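Local atomic coordinates of conserved exported protein (Bacteroides fragilis, PDB entry 3CLW), a protein that is of unknown function but probably hydrolyses O-glycosidic bonds with a TIM-barrel domain of the glycoside hydrolase family 30 type. Residues Y16-F22 / N350-Q355; N123-T129 / F176-S182; M235-F239 / I291-I295; F271-H277 / T306-E312. All blocks are in the same frame, centred on the assembly; numbering follows the deposited sequence.

Overall arrangement
From the N terminus, residues 16-22 on strand 6-25 stay open until residues 350-355 pair with them in contact 1, which spans most of the TIM barrel and closes its first strand onto its last; the other three contacts nest inside that loop. Contact 2 shuts first, joining strands 125-128 and 178-182 across helix 157-173. Contacts 3 and 4 then follow, their segments alternating along the chain so that they cross: residues 235-239 meet helix 285-300, while strand 270-276 pairs with strand 307-310. Contacts 1 and 4 are neighbours, with centres about 9 Å apart, and W309 links contact 4 to contacts 1 and 2. Contact 3 packs M235 and L238 against the strands of contact 4.

Contact 1: residues Y16-F22 / N350-Q355; sequences YQEIDNF and NASAWQ
With CG set between its backbone N and carbonyl carbon (chi1 80°) and the chain bent at chi2, Q17 folds its amide back over the N350-A351 peptide, and NE2 donates to A351 O at 3.0 Å from above the carbonyl plane. S352 turns OG to the side of its own backbone N (chi1 -74°), where it donates to E18 O at 2.6 Å, almost in line with that carbonyl. Two residues past E18, D20 N donates to S352 O at 2.6 Å, in the carbonyl plane. These bonds lead into the parallel pairing of N21 with A353 and F22 with W354, the seam at which strand 353-356 meets strand 6-25 and the TIM barrel closes. The backbone bond there is weak, W354 N to N21 O at 3.4 Å. On the face carrying N21 and A353, Q355 reaches across: NE2 bonds OD1 of N21 at 3.1 Å, with the acceptor in the plane of the Q355 amide, while Q355 OE1 takes a bond from R69. The D20 carboxylate forms a salt bridge to K307 and accepts a hydrogen bond from W309 NE1, both on strand 307-310; L346 O and R409 also hold the Q17 amide.

Contact 2: residues N123-T129 / F176-S182; sequences NNFLFFT and FHVNYIS
F127 and V178 make the close-packed side: V178 CG1 stands over the centre of the F127 ring, 3.7 Å from its centroid, and V178 CG2 touches F127 CZ at 3.6 Å. On the same face F125 presents its ring face to the edge of F176, an offset edge-to-face pair with planes at 81°; M114 of helix 108-119 packs on all three rings. The strands are adjacent parallel staves of the TIM barrel, connected through helix 157-173, and a beta bulge shifts the register by one between F125 and L126. At the bulge N179 N donates to F125 O; the regular pattern resumes with F127 N to Y180 O and goes on with S182 N to F127 O, 2.8 Å and nearly straight at 171°. L126 CG against Y180 CB lines the other face. The N-terminal end is more open: the N123 amide lies flat on the exposed H177 imidazole, planes 3° apart, and N123 OD1 accepts a hydrogen bond from H177 N at 2.8 Å, the donor above the carbonyl plane. N124 OD1 accepts from N179 ND2. Waters bridge N123 O to that ND2, N124 ND2 to Y180 OH and, at the far end, T129 O to S182 O.

Contact 3: residues M235-F239 / I291-I295; sequences MKYLF and IRNRI
R294 lies flat on F239, its guanidinium plane 6° from the ring plane and the two centres 4.1 Å apart, and the side chains slide past each other in opposite directions. With CG trans to its backbone N (chi1 -157°), R294 runs extended to NE, which lays the chain along the F239 face. The stack involves more than the charged end: R294 CD stands over the middle of the ring, 3.8 Å from the centroid and 9° off the normal, so a CH-pi contact and a cation-pi contact share one face. At the rim of the ring, near its plane, F239 CZ meets I295 CG1 at 3.9 Å and F239 CE2 approaches I291 CG1. M235 supplies the second cluster. Its CE touches I295 CD1 at 3.7 Å, its CB meets I291 CD1 at 3.9 Å, and its SD sits over one face of the R292 guanidinium, 3.5 Å from NH2 and offset toward the rim.

In the next shell, L238 CB lies against the opposite face of F239, offset from its centre, and E298 makes a long, weak ion pair with R294. R292 is fixed more firmly, with salt bridges to D345 and D278 and bonds to the carbonyl oxygens of S281 and L288, which hold the plate on which the sulfur rests.

The contact joins the 3-10 turn that follows barrel strand 226-232 to helix 285-300 on the outside of the TIM barrel; L238 and F239 also touch helix 251-256, while M235, L238 and I295 rest on F308 of strand 307-310.

Contact 4: residues F271-H277 / T306-E312; sequences FNCVAAH and TKFWASE
Parallel strand pairing joins F271-H277 to T306-E312, neighbouring staves of the TIM barrel in the beta-alpha-beta unit made by strand 270-276, helix 285-300 and strand 307-310. The pairing runs in even register from C273 with K307 to A276 with A310, the strand axes 4.4 Å apart and inclined by 21°. Backbone bonds alternate between the chains: V274 N to K307 O at 2.9 Å, W309 N to V274 O at 2.9 Å, then A276 N to W309 O and S311 N to A276 O. V274, A276, F308 and A310 lie on the face turned to helix 285-300, where F308 meets I295 and L299. On the other face, inside the barrel, C273, A275 and W309 lie beside F271, and Y180 meets both aromatic rings.

Past the C-terminal ends of the strands, where TIM-barrel enzymes carry their active sites, polar groups gather. H277 is hydrogen-bonded to E186 through ND1 and to E231 through NE2; further hydrogen bonds link S311 OG to E231 and E312 OE2 to Y279. At the N-terminal end T306 OG1 donates to N272 OD1 at 2.7 Å.

The indole face receives two groups. F271 turns its ring edge to the six-membered ring of W309, planes at 70° and centroids 5.0 Å apart; C273, its sulfur trans to the backbone N (chi1 -179°), makes a sulfur-aromatic contact over the five-membered ring, SG lying 3.3 Å from W309 CD1.

Contact 1: residues Y16-F22 / N350-Q355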
# COMPACT_ATOMS: atom_id res chain seq x y z
N TYR A 16 20.05 -3.27 -5.80
CA TYR A 16 19.44 -2.99 -4.49
C TYR A 16 18.38 -4.03 -4.08
O TYR A 16 18.63 -5.23 -4.21
CB TYR A 16 18.92 -1.56 -4.45
CG TYR A 16 20.00 -0.59 -4.86
CD1 TYR A 16 21.08 -0.32 -4.01
CD2 TYR A 16 19.97 0.01 -6.11
CE1 TYR A 16 22.10 0.56 -4.41
CE2 TYR A 16 20.97 0.87 -6.51
CZ TYR A 16 22.04 1.15 -5.67
OH TYR A 16 23.01 2.01 -6.09
N GLN A 17 17.23 -3.56 -3.58
CA GLN A 17 16.17 -4.44 -3.03
C GLN A 17 15.44 -5.23 -4.13
O GLN A 17 15.43 -4.84 -5.29
CB GLN A 17 15.16 -3.65 -2.17
CG GLN A 17 14.06 -2.87 -2.96
CD GLN A 17 14.50 -1.50 -3.43
OE1 GLN A 17 15.70 -1.23 -3.55
NE2 GLN A 17 13.53 -0.61 -3.67
N GLU A 18 14.86 -6.36 -3.72
CA GLU A 18 13.92 -7.12 -4.52
C GLU A 18 12.52 -6.48 -4.38
O GLU A 18 12.13 -6.08 -3.29
CB GLU A 18 13.90 -8.55 -4.00
CG GLU A 18 12.97 -9.51 -4.74
CD GLU A 18 12.93 -10.89 -4.06
OE1 GLU A 18 12.77 -10.96 -2.81
OE2 GLU A 18 13.08 -11.91 -4.77
N ILE A 19 11.79 -6.39 -5.49
CA ILE A 19 10.39 -5.89 -5.47
C ILE A 19 9.43 -7.02 -5.11
O ILE A 19 9.46 -8.09 -5.72
CB ILE A 19 9.94 -5.26 -6.81
CG1 ILE A 19 10.92 -4.18 -7.30
CG2 ILE A 19 8.51 -4.70 -6.70
CD1 ILE A 19 10.93 -2.91 -6.43
N ASP A 20 8.59 -6.78 -4.10
CA ASP A 20 7.52 -7.71 -3.73
C ASP A 20 6.24 -7.41 -4.53
O ASP A 20 5.74 -8.27 -5.22
CB ASP A 20 7.24 -7.63 -2.23
CG ASP A 20 8.42 -8.14 -1.37
OD1 ASP A 20 9.19 -8.98 -1.85
OD2 ASP A 20 8.56 -7.69 -0.22
N ASN A 21 5.70 -6.19 -4.41
CA ASN A 21 4.40 -5.86 -5.05
C ASN A 21 4.11 -4.39 -5.04
O ASN A 21 4.82 -3.60 -4.42
CB ASN A 21 3.24 -6.57 -4.33
CG ASN A 21 3.11 -6.18 -2.84
OD1 ASN A 21 2.61 -5.09 -2.50
ND2 ASN A 21 3.55 -7.07 -1.95
N PHE A 22 3.03 -4.03 -5.72
CA PHE A 22 2.32 -2.79 -5.52
C PHE A 22 0.91 -3.23 -5.20
O PHE A 22 0.41 -4.22 -5.74
CB PHE A 22 2.39 -1.93 -6.79
CG PHE A 22 3.78 -1.36 -7.06
CD1 PHE A 22 4.12 -0.08 -6.61
CD2 PHE A 22 4.74 -2.13 -7.72
CE1 PHE A 22 5.39 0.43 -6.83
CE2 PHE A 22 6.00 -1.64 -7.93
CZ PHE A 22 6.34 -0.36 -7.49
N ASN A 350 14.38 2.22 0.21
CA ASN A 350 14.56 0.92 -0.44
C ASN A 350 13.38 -0.03 -0.25
O ASN A 350 13.56 -1.23 0.02
CB ASN A 350 15.88 0.25 0.01
CG ASN A 350 17.11 0.82 -0.69
OD1 ASN A 350 17.89 0.09 -1.28
ND2 ASN A 350 17.28 2.12 -0.63
N ALA A 351 12.16 0.51 -0.36
CA ALA A 351 10.97 -0.26 -0.02
C ALA A 351 10.83 -1.41 -0.98
O ALA A 351 11.04 -1.23 -2.17
CB ALA A 351 9.74 0.62 -0.07
N SER A 352 10.45 -2.59 -0.48
CA SER A 352 10.10 -3.69 -1.40
C SER A 352 8.66 -3.71 -1.91
O SER A 352 8.32 -4.53 -2.77
CB SER A 352 10.48 -5.07 -0.82
OG SER A 352 11.90 -5.26 -0.86
N ALA A 353 7.80 -2.87 -1.34
CA ALA A 353 6.39 -2.77 -1.75
C ALA A 353 5.93 -1.36 -1.48
O ALA A 353 6.44 -0.72 -0.56
CB ALA A 353 5.52 -3.74 -0.99
N TRP A 354 4.97 -0.90 -2.29
CA TRP A 354 4.26 0.38 -2.06
C TRP A 354 2.76 0.11 -2.17
O TRP A 354 2.31 -0.45 -3.16
CB TRP A 354 4.71 1.47 -3.06
CG TRP A 354 4.32 2.81 -2.57
CD1 TRP A 354 5.08 3.65 -1.78
CD2 TRP A 354 3.06 3.47 -2.76
NE1 TRP A 354 4.36 4.79 -1.50
CE2 TRP A 354 3.11 4.70 -2.07
CE3 TRP A 354 1.87 3.12 -3.44
CZ2 TRP A 354 2.04 5.61 -2.06
CZ3 TRP A 354 0.80 4.01 -3.42
CH2 TRP A 354 0.90 5.25 -2.74
N GLN A 355 1.99 0.49 -1.14
CA GLN A 355 0.58 0.09 -1.07
C GLN A 355 -0.36 1.27 -0.79
O GLN A 355 -0.14 2.04 0.16
CB GLN A 355 0.39 -1.02 -0.02
CG GLN A 355 1.54 -2.06 -0.02
CD GLN A 355 1.23 -3.28 0.80
OE1 GLN A 355 0.89 -3.16 1.98
NE2 GLN A 355 1.35 -4.47 0.21

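Contact 2: residues N123-T129 / F176-S182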
# COMPACT_ATOMS: atom_id res chain seq x y z
N ASN A 123 -2.89 -13.56 -7.76
CA ASN A 123 -3.28 -14.41 -6.64
C ASN A 123 -2.24 -14.26 -5.51
O ASN A 123 -1.41 -15.15 -5.25
CB ASN A 123 -3.48 -15.87 -7.12
CG ASN A 123 -4.23 -16.72 -6.10
OD1 ASN A 123 -4.54 -16.27 -4.99
ND2 ASN A 123 -4.51 -17.98 -6.47
N ASN A 124 -2.28 -13.10 -4.87
CA ASN A 124 -1.36 -12.75 -3.83
C ASN A 124 -2.08 -11.82 -2.89
O ASN A 124 -2.29 -10.65 -3.21
CB ASN A 124 -0.06 -12.12 -4.39
CG ASN A 124 0.89 -11.64 -3.29
OD1 ASN A 124 0.91 -12.19 -2.18
ND2 ASN A 124 1.70 -10.63 -3.60
N PHE A 125 -2.47 -12.35 -1.73
CA PHE A 125 -3.31 -11.59 -0.82
C PHE A 125 -2.67 -11.37 0.57
O PHE A 125 -1.94 -12.22 1.09
CB PHE A 125 -4.68 -12.26 -0.68
CG PHE A 125 -5.44 -12.39 -1.97
CD1 PHE A 125 -5.32 -13.55 -2.76
CD2 PHE A 125 -6.28 -11.36 -2.41
CE1 PHE A 125 -6.02 -13.69 -3.95
CE2 PHE A 125 -6.99 -11.48 -3.64
CZ PHE A 125 -6.85 -12.65 -4.41
N LEU A 126 -2.99 -10.21 1.15
CA LEU A 126 -2.67 -9.89 2.55
C LEU A 126 -4.00 -9.68 3.25
O LEU A 126 -4.88 -8.96 2.72
CB LEU A 126 -1.78 -8.65 2.66
CG LEU A 126 -1.34 -8.15 4.06
CD1 LEU A 126 -0.01 -7.35 3.99
CD2 LEU A 126 -2.39 -7.32 4.75
N PHE A 127 -4.16 -10.34 4.40
CA PHE A 127 -5.33 -10.17 5.29
C PHE A 127 -4.97 -9.24 6.44
O PHE A 127 -3.97 -9.48 7.14
CB PHE A 127 -5.72 -11.52 5.87
CG PHE A 127 -6.57 -12.36 4.96
CD1 PHE A 127 -7.23 -13.47 5.46
CD2 PHE A 127 -6.73 -12.01 3.61
CE1 PHE A 127 -8.04 -14.22 4.61
CE2 PHE A 127 -7.56 -12.76 2.76
CZ PHE A 127 -8.22 -13.86 3.26
N PHE A 128 -5.76 -8.19 6.63
CA PHE A 128 -5.48 -7.22 7.70
C PHE A 128 -6.73 -6.94 8.53
O PHE A 128 -7.84 -7.00 8.01
CB PHE A 128 -4.81 -5.91 7.20
CG PHE A 128 -5.76 -4.94 6.50
CD1 PHE A 128 -6.08 -5.08 5.16
CD2 PHE A 128 -6.32 -3.88 7.21
CE1 PHE A 128 -6.95 -4.16 4.50
CE2 PHE A 128 -7.21 -2.99 6.58
CZ PHE A 128 -7.51 -3.13 5.21
N THR A 129 -6.51 -6.67 9.82
CA THR A 129 -7.55 -6.29 10.76
C THR A 129 -7.26 -4.92 11.38
O THR A 129 -6.08 -4.53 11.62
CB THR A 129 -7.69 -7.30 11.93
OG1 THR A 129 -6.38 -7.71 12.39
CG2 THR A 129 -8.50 -8.49 11.52
N PHE A 176 -6.94 -19.36 -2.73
CA PHE A 176 -6.40 -18.01 -2.67
C PHE A 176 -5.05 -17.97 -1.90
O PHE A 176 -4.97 -18.47 -0.78
CB PHE A 176 -7.42 -17.03 -2.10
CG PHE A 176 -8.72 -16.94 -2.88
CD1 PHE A 176 -9.86 -17.64 -2.45
CD2 PHE A 176 -8.81 -16.17 -4.04
CE1 PHE A 176 -11.08 -17.56 -3.15
CE2 PHE A 176 -10.03 -16.07 -4.74
CZ PHE A 176 -11.15 -16.78 -4.30
N HIS A 177 -4.00 -17.41 -2.48
CA HIS A 177 -2.67 -17.41 -1.79
C HIS A 177 -2.63 -16.24 -0.84
O HIS A 177 -2.17 -15.17 -1.18
CB HIS A 177 -1.48 -17.37 -2.75
CG HIS A 177 -1.48 -18.48 -3.75
ND1 HIS A 177 -0.89 -18.38 -4.99
CD2 HIS A 177 -2.04 -19.72 -3.70
CE1 HIS A 177 -1.07 -19.51 -5.65
NE2 HIS A 177 -1.76 -20.34 -4.89
N VAL A 178 -3.19 -16.44 0.34
CA VAL A 178 -3.11 -15.47 1.41
C VAL A 178 -1.73 -15.68 2.02
O VAL A 178 -1.51 -16.62 2.78
CB VAL A 178 -4.18 -15.74 2.46
CG1 VAL A 178 -4.07 -14.71 3.61
CG2 VAL A 178 -5.56 -15.77 1.78
N ASN A 179 -0.80 -14.80 1.64
CA ASN A 179 0.59 -14.98 2.02
C ASN A 179 1.02 -14.18 3.25
O ASN A 179 2.11 -14.41 3.79
CB ASN A 179 1.49 -14.66 0.83
CG ASN A 179 1.19 -15.55 -0.37
OD1 ASN A 179 0.94 -16.76 -0.21
ND2 ASN A 179 1.20 -14.96 -1.56
N TYR A 180 0.19 -13.22 3.68
CA TYR A 180 0.54 -12.33 4.79
C TYR A 180 -0.66 -12.04 5.67
O TYR A 180 -1.81 -12.02 5.19
CB TYR A 180 1.06 -11.00 4.26
CG TYR A 180 2.05 -11.08 3.11
CD1 TYR A 180 1.63 -11.01 1.76
CD2 TYR A 180 3.42 -11.21 3.36
CE1 TYR A 180 2.54 -11.08 0.71
CE2 TYR A 180 4.34 -11.30 2.33
CZ TYR A 180 3.90 -11.22 1.00
OH TYR A 180 4.84 -11.27 -0.00
N ILE A 181 -0.41 -11.86 6.97
CA ILE A 181 -1.42 -11.45 7.94
C ILE A 181 -0.89 -10.28 8.71
O ILE A 181 0.17 -10.38 9.32
CB ILE A 181 -1.77 -12.54 8.97
CG1 ILE A 181 -2.55 -13.69 8.33
CG2 ILE A 181 -2.63 -11.96 10.12
CD1 ILE A 181 -2.49 -14.98 9.10
N SER A 182 -1.65 -9.20 8.71
CA SER A 182 -1.30 -7.98 9.41
C SER A 182 -2.31 -7.72 10.55
O SER A 182 -3.41 -7.24 10.32
CB SER A 182 -1.21 -6.84 8.41
OG SER A 182 -0.83 -5.65 9.04
O HOH W 1 1.29 -16.01 -4.41
O HOH W 2 4.18 -9.71 -2.32
O HOH W 3 -3.63 -4.04 10.03

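Contact 3: residues M235-F239 / I291-I295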
# COMPACT_ATOMS: atom_id res chain seq x y z
N MET A 235 5.79 7.35 9.84
CA MET A 235 7.11 6.71 9.84
C MET A 235 7.97 7.15 11.06
O MET A 235 8.98 6.55 11.36
CB MET A 235 7.85 6.98 8.52
CG MET A 235 7.37 6.18 7.28
SD MET A 235 7.77 7.01 5.70
CE MET A 235 7.78 5.58 4.64
N LYS A 236 7.55 8.19 11.78
CA LYS A 236 8.36 8.72 12.90
C LYS A 236 8.37 7.73 14.06
O LYS A 236 9.34 7.66 14.78
CB LYS A 236 7.92 10.11 13.36
CG LYS A 236 6.65 10.13 14.16
CD LYS A 236 6.18 11.53 14.48
CE LYS A 236 4.82 11.46 15.15
NZ LYS A 236 4.32 12.79 15.66
N TYR A 237 7.31 6.93 14.17
CA TYR A 237 7.23 5.87 15.18
C TYR A 237 8.20 4.72 14.93
O TYR A 237 8.31 3.82 15.75
CB TYR A 237 5.80 5.38 15.27
CG TYR A 237 4.87 6.40 15.86
CD1 TYR A 237 4.78 6.57 17.26
CD2 TYR A 237 4.09 7.22 15.05
CE1 TYR A 237 3.92 7.52 17.80
CE2 TYR A 237 3.24 8.15 15.59
CZ TYR A 237 3.16 8.31 16.96
OH TYR A 237 2.30 9.25 17.49
N LEU A 238 8.89 4.73 13.80
CA LEU A 238 9.91 3.72 13.55
C LEU A 238 11.20 3.97 14.39
O LEU A 238 12.03 3.08 14.55
CB LEU A 238 10.25 3.64 12.06
CG LEU A 238 9.12 3.11 11.15
CD1 LEU A 238 9.58 2.99 9.75
CD2 LEU A 238 8.53 1.77 11.64
N PHE A 239 11.31 5.20 14.91
CA PHE A 239 12.40 5.63 15.76
C PHE A 239 11.82 6.16 17.08
O PHE A 239 10.63 6.36 17.19
CB PHE A 239 13.19 6.72 15.04
CG PHE A 239 13.35 6.48 13.55
CD1 PHE A 239 14.34 5.63 13.07
CD2 PHE A 239 12.50 7.10 12.63
CE1 PHE A 239 14.49 5.40 11.71
CE2 PHE A 239 12.65 6.87 11.27
CZ PHE A 239 13.65 6.02 10.82
N ILE A 291 13.56 11.52 6.42
CA ILE A 291 12.97 10.42 7.16
C ILE A 291 13.14 9.07 6.44
O ILE A 291 13.43 8.06 7.09
CB ILE A 291 11.50 10.67 7.55
CG1 ILE A 291 11.06 9.65 8.62
CG2 ILE A 291 10.58 10.61 6.33
CD1 ILE A 291 9.94 10.10 9.49
N ARG A 292 13.01 9.07 5.12
CA ARG A 292 13.14 7.84 4.34
C ARG A 292 14.59 7.34 4.26
O ARG A 292 14.84 6.12 4.25
CB ARG A 292 12.52 8.02 2.95
CG ARG A 292 11.00 7.81 2.93
CD ARG A 292 10.28 8.62 1.86
NE ARG A 292 8.84 8.54 2.12
CZ ARG A 292 8.16 9.39 2.88
NH1 ARG A 292 8.76 10.45 3.41
NH2 ARG A 292 6.86 9.20 3.09
N ASN A 293 15.53 8.26 4.16
CA ASN A 293 16.96 7.92 4.29
C ASN A 293 17.26 7.33 5.66
O ASN A 293 17.99 6.37 5.77
CB ASN A 293 17.85 9.14 4.05
CG ASN A 293 18.18 9.34 2.57
OD1 ASN A 293 18.29 8.37 1.81
ND2 ASN A 293 18.36 10.60 2.17
N ARG A 294 16.65 7.89 6.69
CA ARG A 294 16.85 7.38 8.03
C ARG A 294 16.39 5.92 8.18
O ARG A 294 17.07 5.11 8.84
CB ARG A 294 16.17 8.27 9.06
CG ARG A 294 16.80 8.10 10.43
CD ARG A 294 16.10 8.91 11.45
NE ARG A 294 16.50 8.51 12.79
CZ ARG A 294 15.98 8.99 13.91
NH1 ARG A 294 15.04 9.92 13.86
NH2 ARG A 294 16.43 8.55 15.08
N ILE A 295 15.26 5.60 7.54
CA ILE A 295 14.71 4.25 7.59
C ILE A 295 15.74 3.26 7.09
O ILE A 295 16.06 2.29 7.78
CB ILE A 295 13.39 4.11 6.74
CG1 ILE A 295 12.26 4.99 7.32
CG2 ILE A 295 12.99 2.64 6.65
CD1 ILE A 295 10.96 4.93 6.51

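Contact 4: residues F271-H277 / T306-E312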
# COMPACT_ATOMS: atom_id res chain seq x y z
N PHE A 271 7.22 -12.32 8.76
CA PHE A 271 7.71 -11.75 7.53
C PHE A 271 8.79 -10.75 7.89
O PHE A 271 8.53 -9.78 8.62
CB PHE A 271 6.57 -11.07 6.77
CG PHE A 271 6.99 -10.46 5.47
CD1 PHE A 271 7.98 -11.07 4.67
CD2 PHE A 271 6.36 -9.30 5.00
CE1 PHE A 271 8.34 -10.51 3.44
CE2 PHE A 271 6.74 -8.73 3.77
CZ PHE A 271 7.74 -9.33 3.02
N ASN A 272 10.00 -10.97 7.36
CA ASN A 272 11.16 -10.18 7.75
C ASN A 272 11.18 -8.85 7.01
O ASN A 272 11.91 -8.66 6.02
CB ASN A 272 12.47 -10.99 7.53
CG ASN A 272 13.73 -10.21 7.96
OD1 ASN A 272 13.71 -9.42 8.91
ND2 ASN A 272 14.83 -10.45 7.25
N CYS A 273 10.40 -7.93 7.55
CA CYS A 273 9.99 -6.70 6.86
C CYS A 273 9.26 -5.84 7.89
O CYS A 273 8.50 -6.34 8.72
CB CYS A 273 9.02 -7.04 5.71
SG CYS A 273 8.45 -5.63 4.74
N VAL A 274 9.53 -4.55 7.84
CA VAL A 274 8.83 -3.55 8.66
C VAL A 274 7.83 -2.80 7.76
O VAL A 274 8.20 -2.35 6.67
CB VAL A 274 9.86 -2.56 9.25
CG1 VAL A 274 9.19 -1.42 10.03
CG2 VAL A 274 10.88 -3.27 10.10
N ALA A 275 6.59 -2.68 8.21
CA ALA A 275 5.56 -1.92 7.49
C ALA A 275 5.21 -0.63 8.18
O ALA A 275 4.85 -0.64 9.36
CB ALA A 275 4.27 -2.77 7.28
N ALA A 276 5.29 0.46 7.44
CA ALA A 276 4.80 1.75 7.93
C ALA A 276 4.10 2.52 6.82
O ALA A 276 4.31 2.24 5.63
CB ALA A 276 5.94 2.59 8.53
N HIS A 277 3.28 3.49 7.22
CA HIS A 277 2.50 4.32 6.30
C HIS A 277 3.20 5.63 6.00
O HIS A 277 3.95 6.14 6.83
CB HIS A 277 1.11 4.55 6.89
CG HIS A 277 0.39 3.27 7.22
ND1 HIS A 277 -0.80 3.23 7.91
CD2 HIS A 277 0.74 1.98 6.98
CE1 HIS A 277 -1.17 1.97 8.06
NE2 HIS A 277 -0.28 1.20 7.48
N THR A 306 16.48 -7.11 6.58
CA THR A 306 15.06 -6.85 6.77
C THR A 306 14.57 -5.92 5.69
O THR A 306 15.20 -4.93 5.39
CB THR A 306 14.80 -6.29 8.17
OG1 THR A 306 15.25 -7.27 9.12
CG2 THR A 306 13.30 -5.99 8.42
N LYS A 307 13.45 -6.30 5.08
CA LYS A 307 12.78 -5.44 4.10
C LYS A 307 11.99 -4.27 4.73
O LYS A 307 11.66 -4.27 5.92
CB LYS A 307 11.86 -6.28 3.21
CG LYS A 307 12.58 -7.17 2.20
CD LYS A 307 11.60 -8.07 1.53
CE LYS A 307 12.26 -8.80 0.38
NZ LYS A 307 11.29 -9.66 -0.37
N PHE A 308 11.69 -3.28 3.90
CA PHE A 308 10.70 -2.28 4.23
C PHE A 308 9.51 -2.31 3.24
O PHE A 308 9.70 -2.52 2.06
CB PHE A 308 11.34 -0.87 4.27
CG PHE A 308 10.35 0.20 4.64
CD1 PHE A 308 9.88 0.30 5.94
CD2 PHE A 308 9.87 1.06 3.67
CE1 PHE A 308 8.96 1.27 6.28
CE2 PHE A 308 8.94 2.02 3.99
CZ PHE A 308 8.47 2.13 5.29
N TRP A 309 8.29 -2.11 3.76
CA TRP A 309 7.07 -1.94 2.95
C TRP A 309 6.38 -0.65 3.36
O TRP A 309 6.11 -0.40 4.56
CB TRP A 309 6.08 -3.10 3.16
CG TRP A 309 6.29 -4.35 2.34
CD1 TRP A 309 7.45 -4.75 1.70
CD2 TRP A 309 5.33 -5.40 2.11
NE1 TRP A 309 7.25 -5.96 1.08
CE2 TRP A 309 5.96 -6.38 1.31
CE3 TRP A 309 3.97 -5.59 2.48
CZ2 TRP A 309 5.31 -7.53 0.89
CZ3 TRP A 309 3.33 -6.77 2.07
CH2 TRP A 309 4.00 -7.71 1.27
N ALA A 310 6.11 0.21 2.38
CA ALA A 310 5.21 1.34 2.59
C ALA A 310 3.80 0.75 2.39
O ALA A 310 3.45 0.28 1.30
CB ALA A 310 5.56 2.51 1.63
N SER A 311 3.02 0.67 3.45
CA SER A 311 1.87 -0.23 3.42
C SER A 311 0.50 0.45 3.46
O SER A 311 -0.53 -0.23 3.50
CB SER A 311 1.96 -1.25 4.54
OG SER A 311 2.06 -0.57 5.80
N GLU A 312 0.48 1.78 3.47
CA GLU A 312 -0.78 2.54 3.36
C GLU A 312 -0.51 3.98 3.09
O GLU A 312 0.32 4.59 3.73
CB GLU A 312 -1.63 2.42 4.62
CG GLU A 312 -3.10 2.82 4.39
CD GLU A 312 -3.89 3.01 5.67
OE1 GLU A 312 -4.04 2.06 6.47
OE2 GLU A 312 -4.38 4.12 5.87